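Local coordinates for probable oxidoreductase protein (Rhizobium etli, PDB 4FB5), which probably acts as an oxidoreductase of the Gfo/Idh/MocA family that uses a nucleotide cofactor held by a Rossmann-type domain, at residues L150-I155 with A211-S216; V159-R164 with L218-G223. One frame throughout, in Å; residues are numbered along the deposited sequence.

Interaction 1 (L150-I155 with A211-S216); sequences LGYNYI and AVHPLS
Tyr152 and His213 bring the two backbones closest, CA of Tyr152 lying 6.3 Å from CA of His213, where the turn after strand 148-150 passes a kinked part of helix 206-221. The imidazole of His213 sits between two tyrosines, which come at it from opposite sides. Tyr154 makes a T-shaped pair: its CD2–CE2 edge points into one face of the imidazole, with planes at 84° and CE2 about 3.6 Å above the middle of the His213 ring. Tyr154 chi1 of -64°, with CG anti to the carbonyl carbon, swings the ring off the 3-10 turn onto the histidine. Tyr152 also turns an edge to His213, but offset, its ring centroid 5.8 Å from that of His213. The Tyr152 ring also spans the turn from Ser216 to Val212, crossing the valine side chain at about a right angle: CD1 rests 3.5 Å from CB of Ser216, and OH reaches CB of Val212 at 3.4 Å. Ser216 is fixed from its own side, since its hydroxyl donates to a lone pair of the His213 carbonyl (OG to O 2.7 Å), giving this buried OG a partner within the helix. Ile155 covers Ser216 with its CD1 methyl, 3.5 Å from OG of Ser216. His213 touches Lys125 of the Glu-Lys-Pro motif and matches in sequence the histidine that lines the active site with this lysine in family relatives, so the cluster probably borders the substrate pocket. Around it, strand 175-183 meets His213 through Met182, helix 367-385 covers Val212 and Tyr152 through Val377 and Ile373, and His338 of the second subunit packs on Tyr154.

Interaction 2 (V159-R164 with L218-G223); sequences VMRHIR and LWYLFG
Arg164 and Tyr220 both carry CG anti to the backbone N (chi1 -153° and -173°), which reaches the arginine out from helix 158-168 and lays its chain over the tyrosine ring. CD of Arg164 sits on one face of that ring, 3.5 Å from the Tyr220 centroid, in a CH-pi contact. Beyond it the chain bends, and NH1 donates to the backbone O of Tyr220 at 3.0 Å. The bond is fairly straight, 161° at the hydrogen, and the carbonyl oxygen lies in the guanidinium plane. CZ of Arg164 is 5.0 Å from the Tyr220 centroid, so any cation-pi attraction is weak at most. Because this carbonyl belongs to the last turn of helix 206-221, the arginine's charge probably also suits the negative end of the helix dipole. The two helices lie side by side on the large mixed sheet of the C-terminal domain, and their sheet-facing side chains are apolar. Leu221 reaches across with CD2, 3.5 Å from CA of Arg164, and touches Ile163 CG2 at 4.0 Å. Its other methyl, CD1, meets SE of Met160, a selenomethionine, at 4.3 Å; Leu284 of strand 281-288 packs under both side chains. At the far end of the tyrosine, OH lies 3.5 Å from CB of Arg161. Were Tyr220 replaced by alanine, a gap would probably open beside Met160 and CD of Arg164 would lose the face it rests on, although the backbone acceptor would remain. On a different side of helix 158-168, His162 NE2 is hydrogen-bonded to Glu314 of the third subunit.

The contacts interlock along the chain: 150-155 and 159-164 come first, then 211-216 and 218-223, so the loop and helix after strand 148-150 meet successive turns of helix 206-221. Their centres are about 11 Å apart, and they touch directly where CG2 of Ile155 packs 3.5 Å from CD1 of Tyr220. Interaction 1 lies near the centre of the chain, where the outermost strand of the parallel Rossmann sheet gives way to the C-terminal domain; interaction 2 lies further out, on the mixed sheet. Helix 206-221 thus meets, at two successive places, the segment leading out of the Rossmann-type domain, which probably binds the nucleotide; this is likely to help set how the two domains sit together.

Interaction 1 (L150-I155 with A211-S216)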
loop_
_atom_site.group_PDB
_atom_site.type_symbol
_atom_site.label_atom_id
_atom_site.label_comp_id
_atom_site.label_asym_id
_atom_site.label_seq_id
_atom_site.Cartn_x
_atom_site.Cartn_y
_atom_site.Cartn_z
ATOM N N LEU A 150 -6.657 -23.326 -24.211
ATOM C CA LEU A 150 -5.380 -22.686 -24.032
ATOM C C LEU A 150 -5.175 -22.295 -22.588
ATOM O O LEU A 150 -6.148 -22.115 -21.858
ATOM C CB LEU A 150 -5.313 -21.476 -24.917
ATOM C CG LEU A 150 -5.245 -21.919 -26.351
ATOM C CD1 LEU A 150 -5.754 -20.843 -27.234
ATOM C CD2 LEU A 150 -3.827 -22.263 -26.657
ATOM N N GLY A 151 -3.911 -22.172 -22.183
ATOM C CA GLY A 151 -3.551 -21.862 -20.810
ATOM C C GLY A 151 -3.470 -20.367 -20.605
ATOM O O GLY A 151 -2.381 -19.780 -20.434
ATOM N N TYR A 152 -4.629 -19.736 -20.630
ATOM C CA TYR A 152 -4.712 -18.362 -20.238
ATOM C C TYR A 152 -5.198 -18.375 -18.794
ATOM O O TYR A 152 -6.366 -18.087 -18.541
ATOM C CB TYR A 152 -5.675 -17.591 -21.154
ATOM C CG TYR A 152 -5.089 -17.269 -22.502
ATOM C CD1 TYR A 152 -4.055 -16.350 -22.621
ATOM C CD2 TYR A 152 -5.560 -17.890 -23.676
ATOM C CE1 TYR A 152 -3.499 -16.052 -23.871
ATOM C CE2 TYR A 152 -5.000 -17.616 -24.917
ATOM C CZ TYR A 152 -3.964 -16.686 -25.002
ATOM O OH TYR A 152 -3.386 -16.353 -26.209
ATOM N N ASN A 153 -4.317 -18.688 -17.848
ATOM C CA ASN A 153 -4.762 -18.956 -16.464
ATOM C C ASN A 153 -5.186 -17.756 -15.623
ATOM O O ASN A 153 -6.008 -17.889 -14.747
ATOM C CB ASN A 153 -3.707 -19.735 -15.716
ATOM C CG ASN A 153 -2.342 -19.245 -16.024
ATOM O OD1 ASN A 153 -1.598 -19.914 -16.739
ATOM N ND2 ASN A 153 -2.018 -18.034 -15.575
ATOM N N TYR A 154 -4.624 -16.586 -15.879
ATOM C CA TYR A 154 -5.010 -15.400 -15.125
ATOM C C TYR A 154 -6.532 -15.250 -15.004
ATOM O O TYR A 154 -7.030 -14.973 -13.903
ATOM C CB TYR A 154 -4.312 -14.166 -15.689
ATOM C CG TYR A 154 -2.848 -14.334 -15.485
ATOM C CD1 TYR A 154 -2.319 -14.435 -14.198
ATOM C CD2 TYR A 154 -1.990 -14.436 -16.536
ATOM C CE1 TYR A 154 -0.995 -14.605 -13.985
ATOM C CE2 TYR A 154 -0.636 -14.628 -16.330
ATOM C CZ TYR A 154 -0.148 -14.706 -15.054
ATOM O OH TYR A 154 1.201 -14.889 -14.836
ATOM N N ILE A 155 -7.228 -15.472 -16.129
ATOM C CA ILE A 155 -8.706 -15.620 -16.251
ATOM C C ILE A 155 -9.387 -16.397 -15.141
ATOM O O ILE A 155 -10.517 -16.098 -14.807
ATOM C CB ILE A 155 -9.081 -16.351 -17.578
ATOM C CG1 ILE A 155 -8.687 -15.540 -18.789
ATOM C CG2 ILE A 155 -10.515 -16.591 -17.724
ATOM C CD1 ILE A 155 -8.658 -14.035 -18.555
ATOM N N ALA A 211 1.170 -9.765 -24.059
ATOM C CA ALA A 211 -0.079 -9.046 -24.383
ATOM C C ALA A 211 -1.312 -9.954 -24.437
ATOM O O ALA A 211 -2.460 -9.505 -24.174
ATOM C CB ALA A 211 0.064 -8.241 -25.674
ATOM N N VAL A 212 -1.066 -11.233 -24.723
ATOM C CA VAL A 212 -2.151 -12.203 -24.850
ATOM C C VAL A 212 -2.896 -12.437 -23.535
ATOM O O VAL A 212 -4.129 -12.639 -23.530
ATOM C CB VAL A 212 -1.675 -13.529 -25.531
ATOM C CG1 VAL A 212 -1.266 -13.246 -26.943
ATOM C CG2 VAL A 212 -0.481 -14.148 -24.813
ATOM N N HIS A 213 -2.167 -12.387 -22.422
ATOM C CA HIS A 213 -2.806 -12.453 -21.122
ATOM C C HIS A 213 -3.755 -11.265 -20.872
ATOM O O HIS A 213 -4.969 -11.451 -20.644
ATOM C CB HIS A 213 -1.753 -12.555 -20.039
ATOM C CG HIS A 213 -1.047 -13.861 -20.027
ATOM N ND1 HIS A 213 -1.708 -15.059 -19.847
ATOM C CD2 HIS A 213 0.263 -14.166 -20.159
ATOM C CE1 HIS A 213 -0.836 -16.049 -19.892
ATOM N NE2 HIS A 213 0.367 -15.533 -20.079
ATOM N N PRO A 214 -3.215 -10.037 -20.883
ATOM C CA PRO A 214 -4.156 -8.936 -20.712
ATOM C C PRO A 214 -5.294 -8.973 -21.738
ATOM O O PRO A 214 -6.428 -8.690 -21.386
ATOM C CB PRO A 214 -3.282 -7.680 -20.856
ATOM C CG PRO A 214 -1.876 -8.131 -21.069
ATOM C CD PRO A 214 -1.820 -9.599 -20.726
ATOM N N LEU A 215 -5.028 -9.339 -22.993
ATOM C CA LEU A 215 -6.158 -9.458 -23.923
ATOM C C LEU A 215 -7.058 -10.605 -23.504
ATOM O O LEU A 215 -8.291 -10.482 -23.576
ATOM C CB LEU A 215 -5.746 -9.689 -25.363
ATOM C CG LEU A 215 -4.746 -8.794 -26.040
ATOM C CD1 LEU A 215 -4.639 -9.337 -27.429
ATOM C CD2 LEU A 215 -5.181 -7.327 -26.050
ATOM N N SER A 216 -6.481 -11.712 -23.054
ATOM C CA SER A 216 -7.353 -12.749 -22.575
ATOM C C SER A 216 -8.208 -12.168 -21.471
ATOM O O SER A 216 -9.400 -12.488 -21.386
ATOM C CB SER A 216 -6.605 -14.004 -22.140
ATOM O OG SER A 216 -6.009 -13.892 -20.865
#

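Interaction 2 (V159-R164 with L218-G223)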
loop_
_atom_site.group_PDB
_atom_site.type_symbol
_atom_site.label_atom_id
_atom_site.label_comp_id
_atom_site.label_asym_id
_atom_site.label_seq_id
_atom_site.Cartn_x
_atom_site.Cartn_y
_atom_site.Cartn_z
ATOM N N VAL A 159 -10.787 -13.854 -7.861
ATOM C CA VAL A 159 -10.970 -12.403 -7.776
ATOM C C VAL A 159 -11.465 -11.916 -9.125
ATOM O O VAL A 159 -12.325 -11.063 -9.228
ATOM C CB VAL A 159 -9.633 -11.699 -7.364
ATOM C CG1 VAL A 159 -9.618 -10.215 -7.754
ATOM C CG2 VAL A 159 -9.347 -11.955 -5.858
HETATM N N MSE A 160 -10.925 -12.516 -10.169
HETATM C CA MSE A 160 -11.221 -12.109 -11.480
HETATM C C MSE A 160 -12.652 -12.530 -11.851
HETATM O O MSE A 160 -13.365 -11.736 -12.447
HETATM C CB MSE A 160 -10.135 -12.652 -12.414
HETATM C CG MSE A 160 -10.145 -12.087 -13.806
HETATM SE SE MSE A 160 -9.767 -10.135 -13.738
HETATM C CE MSE A 160 -7.883 -10.367 -13.165
ATOM N N ARG A 161 -13.088 -13.758 -11.506
ATOM C CA ARG A 161 -14.507 -14.112 -11.732
ATOM C C ARG A 161 -15.434 -13.163 -10.965
ATOM O O ARG A 161 -16.491 -12.779 -11.472
ATOM C CB ARG A 161 -14.902 -15.592 -11.489
ATOM C CG ARG A 161 -13.828 -16.569 -11.040
ATOM C CD ARG A 161 -13.212 -17.348 -12.220
ATOM N NE ARG A 161 -13.072 -18.792 -11.968
ATOM C CZ ARG A 161 -13.962 -19.729 -12.364
ATOM N NH1 ARG A 161 -15.083 -19.402 -13.015
ATOM N NH2 ARG A 161 -13.749 -21.013 -12.099
ATOM N N HIS A 162 -15.024 -12.748 -9.774
ATOM C CA HIS A 162 -15.807 -11.782 -9.086
ATOM C C HIS A 162 -15.771 -10.426 -9.728
ATOM O O HIS A 162 -16.729 -9.705 -9.623
ATOM C CB HIS A 162 -15.414 -11.672 -7.651
ATOM C CG HIS A 162 -16.485 -11.069 -6.800
ATOM N ND1 HIS A 162 -17.725 -11.659 -6.637
ATOM C CD2 HIS A 162 -16.508 -9.934 -6.063
ATOM C CE1 HIS A 162 -18.461 -10.915 -5.834
ATOM N NE2 HIS A 162 -17.746 -9.866 -5.469
ATOM N N ILE A 163 -14.677 -10.052 -10.388
ATOM C CA ILE A 163 -14.678 -8.783 -11.114
ATOM C C ILE A 163 -15.709 -8.800 -12.244
ATOM O O ILE A 163 -16.517 -7.863 -12.379
ATOM C CB ILE A 163 -13.286 -8.362 -11.594
ATOM C CG1 ILE A 163 -12.500 -7.903 -10.353
ATOM C CG2 ILE A 163 -13.390 -7.191 -12.551
ATOM C CD1 ILE A 163 -10.967 -7.804 -10.454
ATOM N N ARG A 164 -15.701 -9.878 -13.015
ATOM C CA ARG A 164 -16.646 -10.055 -14.121
ATOM C C ARG A 164 -18.066 -9.935 -13.647
ATOM O O ARG A 164 -18.834 -9.205 -14.250
ATOM C CB ARG A 164 -16.495 -11.413 -14.731
ATOM C CG ARG A 164 -16.886 -11.449 -16.137
ATOM C CD ARG A 164 -16.620 -12.813 -16.651
ATOM N NE ARG A 164 -17.844 -13.582 -16.770
ATOM C CZ ARG A 164 -18.457 -13.798 -17.928
ATOM N NH1 ARG A 164 -17.972 -13.297 -19.057
ATOM N NH2 ARG A 164 -19.557 -14.509 -17.951
ATOM N N LEU A 218 -9.236 -8.882 -21.102
ATOM C CA LEU A 218 -10.229 -8.022 -21.696
ATOM C C LEU A 218 -11.320 -8.876 -22.375
ATOM O O LEU A 218 -12.492 -8.441 -22.481
ATOM C CB LEU A 218 -9.593 -7.023 -22.654
ATOM C CG LEU A 218 -8.535 -6.120 -21.997
ATOM C CD1 LEU A 218 -8.059 -5.056 -22.892
ATOM C CD2 LEU A 218 -9.014 -5.479 -20.718
ATOM N N TRP A 219 -10.944 -10.098 -22.775
ATOM C CA TRP A 219 -11.837 -10.928 -23.520
ATOM C C TRP A 219 -12.861 -11.420 -22.553
ATOM O O TRP A 219 -14.057 -11.221 -22.733
ATOM C CB TRP A 219 -11.121 -12.118 -24.156
ATOM C CG TRP A 219 -12.113 -13.074 -24.684
ATOM C CD1 TRP A 219 -12.871 -12.916 -25.816
ATOM C CD2 TRP A 219 -12.566 -14.308 -24.071
ATOM N NE1 TRP A 219 -13.743 -13.983 -25.968
ATOM C CE2 TRP A 219 -13.564 -14.859 -24.926
ATOM C CE3 TRP A 219 -12.182 -15.032 -22.931
ATOM C CZ2 TRP A 219 -14.194 -16.092 -24.661
ATOM C CZ3 TRP A 219 -12.809 -16.265 -22.671
ATOM C CH2 TRP A 219 -13.817 -16.767 -23.532
ATOM N N TYR A 220 -12.370 -12.075 -21.512
ATOM C CA TYR A 220 -13.189 -12.611 -20.414
ATOM C C TYR A 220 -14.180 -11.611 -19.855
ATOM O O TYR A 220 -15.337 -11.943 -19.613
ATOM C CB TYR A 220 -12.268 -13.012 -19.303
ATOM C CG TYR A 220 -12.934 -13.724 -18.192
ATOM C CD1 TYR A 220 -13.585 -14.950 -18.410
ATOM C CD2 TYR A 220 -12.889 -13.210 -16.902
ATOM C CE1 TYR A 220 -14.196 -15.613 -17.357
ATOM C CE2 TYR A 220 -13.493 -13.847 -15.865
ATOM C CZ TYR A 220 -14.139 -15.048 -16.086
ATOM O OH TYR A 220 -14.740 -15.680 -15.028
ATOM N N LEU A 221 -13.708 -10.386 -19.653
ATOM C CA LEU A 221 -14.499 -9.320 -19.056
ATOM C C LEU A 221 -15.442 -8.597 -20.049
ATOM O O LEU A 221 -16.565 -8.213 -19.681
ATOM C CB LEU A 221 -13.554 -8.300 -18.423
ATOM C CG LEU A 221 -12.879 -8.778 -17.140
ATOM C CD1 LEU A 221 -11.814 -7.780 -16.647
ATOM C CD2 LEU A 221 -13.922 -8.991 -16.085
ATOM N N PHE A 222 -14.984 -8.404 -21.289
ATOM C CA PHE A 222 -15.668 -7.536 -22.222
ATOM C C PHE A 222 -15.903 -8.207 -23.564
ATOM O O PHE A 222 -17.024 -8.588 -23.903
ATOM C CB PHE A 222 -14.873 -6.235 -22.394
ATOM C CG PHE A 222 -14.717 -5.451 -21.107
ATOM C CD1 PHE A 222 -15.839 -4.964 -20.442
ATOM C CD2 PHE A 222 -13.450 -5.259 -20.536
ATOM C CE1 PHE A 222 -15.702 -4.263 -19.246
ATOM C CE2 PHE A 222 -13.283 -4.576 -19.349
ATOM C CZ PHE A 222 -14.403 -4.068 -18.694
ATOM N N GLY A 223 -14.832 -8.319 -24.328
ATOM C CA GLY A 223 -14.798 -9.160 -25.474
ATOM C C GLY A 223 -13.559 -8.796 -26.252
ATOM O O GLY A 223 -12.582 -8.271 -25.684
#